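Local coordinates for protein lipoxygenase (Cyanothece sp., PDB 5EK8) that acts as a non-heme-iron 9R-lipoxygenase, probably inserting molecular oxygen into polyunsaturated fatty acids, at residues E368-A373 with K536-I541; L385-H390 with Q557-I562. One frame throughout, in Å; residues are numbered along the deposited sequence.

How the interactions relate
Along the chain the two contacts interleave: 368-373 and 385-390 come first, on the consecutive helices 337-377 and 383-391, followed by the loop 536-541 and then 557-562 on helix 549-574. Their centres lie 12 Å apart, and they touch directly. Tyr370 of interaction 1 is the main bridge, with its CD1 3.7 Å from CD1 of Ile562 in interaction 2, and Ile541 CD1 also reaches Cys558 SG at 3.7 Å. Both contacts are buried. Helices 337-377 and 549-574 carry the iron-binding residues His359, His364, His570 and Asn574, so the pair belongs to the packing of the iron-bearing helices against their surroundings.

Interaction 1 of 2, residues E368-A373 with K536-I541; sequences EQYAVA and KVIRPI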
loop_
_atom_site.group_PDB
_atom_site.type_symbol
_atom_site.label_atom_id
_atom_site.label_comp_id
_atom_site.label_asym_id
_atom_site.label_seq_id
_atom_site.Cartn_x
_atom_site.Cartn_y
_atom_site.Cartn_z
ATOM N N GLU A 368 2.246 -3.958 3.623
ATOM C CA GLU A 368 3.192 -3.394 4.585
ATOM C C GLU A 368 3.897 -4.485 5.398
ATOM O O GLU A 368 5.083 -4.365 5.701
ATOM C CB GLU A 368 2.510 -2.401 5.538
ATOM C CG GLU A 368 3.442 -1.929 6.659
ATOM C CD GLU A 368 3.142 -0.535 7.169
ATOM O OE1 GLU A 368 3.947 -0.018 7.974
ATOM O OE2 GLU A 368 2.115 0.047 6.772
ATOM N N GLN A 369 3.175 -5.553 5.733
ATOM C CA GLN A 369 3.743 -6.633 6.542
ATOM C C GLN A 369 4.874 -7.326 5.786
ATOM O O GLN A 369 5.937 -7.633 6.354
ATOM C CB GLN A 369 2.658 -7.641 6.949
ATOM C CG GLN A 369 2.010 -8.422 5.818
ATOM C CD GLN A 369 0.790 -9.219 6.271
ATOM O OE1 GLN A 369 0.730 -9.706 7.404
ATOM N NE2 GLN A 369 -0.194 -9.350 5.380
ATOM N N TYR A 370 4.651 -7.537 4.492
ATOM C CA TYR A 370 5.662 -8.121 3.634
ATOM C C TYR A 370 6.841 -7.183 3.496
ATOM O O TYR A 370 7.983 -7.627 3.445
ATOM C CB TYR A 370 5.088 -8.444 2.264
ATOM C CG TYR A 370 4.085 -9.560 2.289
ATOM C CD1 TYR A 370 4.493 -10.885 2.452
ATOM C CD2 TYR A 370 2.732 -9.300 2.145
ATOM C CE1 TYR A 370 3.573 -11.919 2.473
ATOM C CE2 TYR A 370 1.807 -10.320 2.168
ATOM C CZ TYR A 370 2.232 -11.627 2.331
ATOM O OH TYR A 370 1.295 -12.630 2.342
ATOM N N ALA A 371 6.565 -5.883 3.431
ATOM C CA ALA A 371 7.638 -4.893 3.372
ATOM C C ALA A 371 8.536 -4.983 4.602
ATOM O O ALA A 371 9.744 -5.224 4.490
ATOM C CB ALA A 371 7.067 -3.491 3.238
ATOM N N VAL A 372 7.935 -4.803 5.773
ATOM C CA VAL A 372 8.674 -4.833 7.026
ATOM C C VAL A 372 9.487 -6.115 7.178
ATOM O O VAL A 372 10.691 -6.059 7.435
ATOM C CB VAL A 372 7.736 -4.686 8.236
ATOM C CG1 VAL A 372 8.528 -4.794 9.523
ATOM C CG2 VAL A 372 6.993 -3.352 8.172
ATOM N N ALA A 373 8.837 -7.263 6.998
ATOM C CA ALA A 373 9.541 -8.543 7.084
ATOM C C ALA A 373 10.715 -8.608 6.101
ATOM O O ALA A 373 11.833 -9.012 6.461
ATOM C CB ALA A 373 8.585 -9.684 6.831
ATOM N N LYS A 536 -2.537 -18.118 12.934
ATOM C CA LYS A 536 -2.131 -16.904 12.235
ATOM C C LYS A 536 -2.579 -16.889 10.771
ATOM O O LYS A 536 -2.644 -17.932 10.117
ATOM C CB LYS A 536 -0.616 -16.733 12.335
ATOM C CG LYS A 536 -0.089 -16.787 13.760
ATOM C CD LYS A 536 -0.862 -15.858 14.694
ATOM C CE LYS A 536 -0.742 -14.392 14.274
ATOM N NZ LYS A 536 0.656 -13.893 14.352
ATOM N N VAL A 537 -2.889 -15.695 10.268
ATOM C CA VAL A 537 -3.453 -15.546 8.929
ATOM C C VAL A 537 -2.428 -15.870 7.833
ATOM O O VAL A 537 -2.771 -16.506 6.839
ATOM C CB VAL A 537 -4.030 -14.118 8.713
ATOM C CG1 VAL A 537 -2.987 -13.057 8.985
ATOM C CG2 VAL A 537 -4.585 -13.967 7.309
ATOM N N ILE A 538 -1.175 -15.465 8.016
ATOM C CA ILE A 538 -0.157 -15.762 7.012
ATOM C C ILE A 538 0.446 -17.153 7.216
ATOM O O ILE A 538 0.922 -17.488 8.300
ATOM C CB ILE A 538 0.986 -14.715 7.006
ATOM C CG1 ILE A 538 0.445 -13.321 6.698
ATOM C CG2 ILE A 538 2.035 -15.081 5.967
ATOM C CD1 ILE A 538 -0.254 -13.227 5.377
ATOM N N ARG A 539 0.420 -17.957 6.159
ATOM C CA ARG A 539 1.020 -19.282 6.182
ATOM C C ARG A 539 2.535 -19.208 5.999
ATOM O O ARG A 539 3.029 -18.367 5.246
ATOM C CB ARG A 539 0.391 -20.159 5.102
ATOM C CG ARG A 539 -1.098 -20.404 5.313
ATOM C CD ARG A 539 -1.669 -21.303 4.229
ATOM N NE ARG A 539 -3.081 -21.601 4.441
ATOM C CZ ARG A 539 -4.081 -20.857 3.983
ATOM N NH1 ARG A 539 -3.829 -19.759 3.280
ATOM N NH2 ARG A 539 -5.337 -21.211 4.230
ATOM N N PRO A 540 3.281 -20.086 6.695
ATOM C CA PRO A 540 4.746 -20.100 6.595
ATOM C C PRO A 540 5.266 -20.595 5.244
ATOM O O PRO A 540 4.772 -21.586 4.708
ATOM C CB PRO A 540 5.160 -21.061 7.709
ATOM C CG PRO A 540 3.985 -21.957 7.879
ATOM C CD PRO A 540 2.785 -21.095 7.649
ATOM N N ILE A 541 6.258 -19.889 4.710
ATOM C CA ILE A 541 6.913 -20.262 3.462
ATOM C C ILE A 541 7.824 -21.461 3.696
ATOM O O ILE A 541 7.886 -22.388 2.887
ATOM C CB ILE A 541 7.736 -19.083 2.887
ATOM C CG1 ILE A 541 6.809 -17.925 2.501
ATOM C CG2 ILE A 541 8.584 -19.529 1.703
ATOM C CD1 ILE A 541 7.532 -16.623 2.237
#
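Gln369 donates its NE2 to the backbone O of Gln366, a bond kept within helix 337-377, while the same carboxamide lies against Ile538 of the loop. This hydrogen bond gives the amide an orientation: OE1 is 3.7 Å from Ile538 CG1, and NE2 is 3.9 Å from Ile538 CD1. The amide therefore runs alongside the CG1-CD1 bond, meeting it through van der Waals contact alone. Rotation about the first side-chain bond sets CG of Gln369 between the backbone N and the carbonyl carbon (chi1 65°), and the chain is extended beyond it, which carries the amide out from the helix. From the other direction, the CB of Ile538 is directed toward the helix, and its CD1 also reaches Tyr370, 3.5 Å from OH and 4.2 Å from CZ. Its terminal methyl is thus shared by the amide and the phenol end. The separation of 9.9 Å between CA of Gln369 and CA of Ile538 shows that side chains, not backbones, span the gap; the two segments bury 128 Å² together. With an alanine here, the CG1 flank of Ile538 is likely to be left uncovered and Gln366 O to lose its side-chain donor. Arg539, the next loop residue, forms a salt bridge with Asp436. Around the contact, Tyr370 is packed on Leu492 of helix 482-495 and against helix 549-574, while Ile541 touches Phe488 and Leu555, so the loop packs against helices 482-495 and 549-574 while Ile538 meets helix 337-377.

Interaction 2 of 2, residues L385-H390 with Q557-I562; sequences LMLTPH and QCCRHI
The segments that meet through Met386, Leu387, Cys559 and Ile562 also carry two flat groups, His390 and Arg560. On the His390 ring, one face carries Pro389 CG, 4.1 Å above the plane and displaced toward the rim, while ND1 is hydrogen-bonded to Thr664 O. On the guanidinium of Arg560, one face has the backbone N of Gln557 3.6 Å above it, toward the rim of the group, and Gln557 OE1 sits at the edge in plane. That oxygen is gripped side-on, with NE and NH2 of Arg560 each 3.0 Å from it: NH2 meets a lone pair in the carbonyl plane, whereas NE is tilted 31° from that plane. The other end of the amide, Gln557 NE2, binds Trp437 O and Trp440 O, so the amide is held at both ends. Between the helices, with CG opposite the backbone N (chi1 165°) and an extended chain beyond it, Met386 delivers CE to Cys559 CB at 3.5 Å. Leu387 and Ile562 cross at about a right angle, with Leu387 CD2 3.9 Å from Ile562 CG2, and Leu387 CD1 also lies 4.2 Å from Cys559 SG. The short segments run nearly side by side, 23° apart in direction, their axes 10.6 Å apart at closest approach. Near its end, helix 383-391 is kinked: Pro389 has no backbone N-H to give, and His390 N bonds to Leu387 O instead. This near-parallel helix pair, held by apolar side chains, belongs to the largely helical catalytic domain of the lipoxygenase fold; it joins helix 383-391 to helix 549-574, which further along supplies the iron-site residues His570 and Asn574.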
loop_
_atom_site.group_PDB
_atom_site.type_symbol
_atom_site.label_atom_id
_atom_site.label_comp_id
_atom_site.label_asym_id
_atom_site.label_seq_id
_atom_site.Cartn_x
_atom_site.Cartn_y
_atom_site.Cartn_z
ATOM N N LEU A 385 16.848 -8.594 -3.899
ATOM C CA LEU A 385 16.951 -7.856 -5.154
ATOM C C LEU A 385 15.662 -7.919 -5.958
ATOM O O LEU A 385 15.388 -7.051 -6.789
ATOM C CB LEU A 385 18.112 -8.401 -5.992
ATOM C CG LEU A 385 19.455 -7.669 -5.919
ATOM C CD1 LEU A 385 19.824 -7.317 -4.490
ATOM C CD2 LEU A 385 20.545 -8.513 -6.553
ATOM N N MET A 386 14.869 -8.949 -5.700
ATOM C CA MET A 386 13.633 -9.157 -6.429
ATOM C C MET A 386 12.442 -8.495 -5.743
ATOM O O MET A 386 11.528 -8.009 -6.414
ATOM C CB MET A 386 13.385 -10.650 -6.598
ATOM C CG MET A 386 11.984 -11.014 -7.024
ATOM S SD MET A 386 11.839 -12.786 -7.264
ATOM C CE MET A 386 10.120 -12.898 -7.715
ATOM N N LEU A 387 12.470 -8.441 -4.412
ATOM C CA LEU A 387 11.307 -7.979 -3.650
ATOM C C LEU A 387 11.367 -6.515 -3.204
ATOM O O LEU A 387 10.357 -5.812 -3.264
ATOM C CB LEU A 387 11.099 -8.868 -2.425
ATOM C CG LEU A 387 10.423 -10.213 -2.691
ATOM C CD1 LEU A 387 10.235 -10.985 -1.395
ATOM C CD2 LEU A 387 9.091 -9.996 -3.391
ATOM N N THR A 388 12.537 -6.059 -2.761
ATOM C CA THR A 388 12.681 -4.700 -2.231
ATOM C C THR A 388 12.145 -3.550 -3.116
ATOM O O THR A 388 11.492 -2.645 -2.591
ATOM C CB THR A 388 14.157 -4.391 -1.894
ATOM O OG1 THR A 388 15.011 -4.978 -2.881
ATOM C CG2 THR A 388 14.519 -4.959 -0.536
ATOM N N PRO A 389 12.407 -3.566 -4.446
ATOM C CA PRO A 389 11.919 -2.419 -5.230
ATOM C C PRO A 389 10.396 -2.284 -5.265
ATOM O O PRO A 389 9.885 -1.198 -5.530
ATOM C CB PRO A 389 12.457 -2.702 -6.637
ATOM C CG PRO A 389 12.683 -4.161 -6.674
ATOM C CD PRO A 389 13.142 -4.520 -5.297
ATOM N N HIS A 390 9.683 -3.371 -4.998
ATOM C CA HIS A 390 8.228 -3.340 -4.999
ATOM C C HIS A 390 7.666 -3.055 -3.608
ATOM O O HIS A 390 6.530 -2.607 -3.469
ATOM C CB HIS A 390 7.673 -4.663 -5.527
ATOM C CG HIS A 390 8.253 -5.073 -6.842
ATOM N ND1 HIS A 390 8.011 -4.383 -8.012
ATOM C CD2 HIS A 390 9.073 -6.098 -7.177
ATOM C CE1 HIS A 390 8.652 -4.967 -9.006
ATOM N NE2 HIS A 390 9.304 -6.012 -8.526
ATOM N N GLN A 557 5.448 -18.515 -5.013
ATOM C CA GLN A 557 4.059 -18.065 -4.957
ATOM C C GLN A 557 3.919 -16.779 -4.147
ATOM O O GLN A 557 3.200 -15.861 -4.545
ATOM C CB GLN A 557 3.155 -19.158 -4.375
ATOM C CG GLN A 557 1.742 -18.691 -4.019
ATOM C CD GLN A 557 0.990 -18.075 -5.199
ATOM O OE1 GLN A 557 1.311 -18.323 -6.361
ATOM N NE2 GLN A 557 -0.021 -17.267 -4.896
ATOM N N CYS A 558 4.609 -16.719 -3.013
ATOM C CA CYS A 558 4.579 -15.528 -2.173
ATOM C C CYS A 558 5.123 -14.324 -2.948
ATOM O O CYS A 558 4.572 -13.220 -2.890
ATOM C CB CYS A 558 5.384 -15.759 -0.892
ATOM S SG CYS A 558 5.289 -14.421 0.325
ATOM N N CYS A 559 6.198 -14.558 -3.690
ATOM C CA CYS A 559 6.810 -13.527 -4.516
ATOM C C CYS A 559 5.849 -13.025 -5.593
ATOM O O CYS A 559 5.702 -11.812 -5.788
ATOM C CB CYS A 559 8.092 -14.060 -5.147
ATOM S SG CYS A 559 9.463 -14.267 -3.972
ATOM N N ARG A 560 5.195 -13.963 -6.278
ATOM C CA ARG A 560 4.152 -13.630 -7.249
ATOM C C ARG A 560 3.062 -12.760 -6.628
ATOM O O ARG A 560 2.643 -11.756 -7.206
ATOM C CB ARG A 560 3.514 -14.898 -7.821
ATOM C CG ARG A 560 4.285 -15.552 -8.949
ATOM C CD ARG A 560 3.447 -16.643 -9.603
ATOM N NE ARG A 560 3.149 -17.753 -8.697
ATOM C CZ ARG A 560 3.879 -18.862 -8.600
ATOM N NH1 ARG A 560 4.962 -19.016 -9.350
ATOM N NH2 ARG A 560 3.527 -19.819 -7.753
ATOM N N HIS A 561 2.603 -13.164 -5.450
ATOM C CA HIS A 561 1.560 -12.445 -4.724
ATOM C C HIS A 561 1.965 -10.993 -4.435
ATOM O O HIS A 561 1.269 -10.036 -4.822
ATOM C CB HIS A 561 1.251 -13.185 -3.419
ATOM C CG HIS A 561 0.015 -12.711 -2.725
ATOM N ND1 HIS A 561 -1.254 -12.975 -3.197
ATOM C CD2 HIS A 561 -0.151 -11.993 -1.590
ATOM C CE1 HIS A 561 -2.145 -12.438 -2.385
ATOM N NE2 HIS A 561 -1.501 -11.838 -1.397
ATOM N N ILE A 562 3.105 -10.852 -3.761
ATOM C CA ILE A 562 3.665 -9.552 -3.412
ATOM C C ILE A 562 3.798 -8.650 -4.632
ATOM O O ILE A 562 3.261 -7.538 -4.656
ATOM C CB ILE A 562 5.048 -9.701 -2.746
ATOM C CG1 ILE A 562 4.918 -10.417 -1.400
ATOM C CG2 ILE A 562 5.712 -8.336 -2.571
ATOM C CD1 ILE A 562 6.252 -10.838 -0.803
#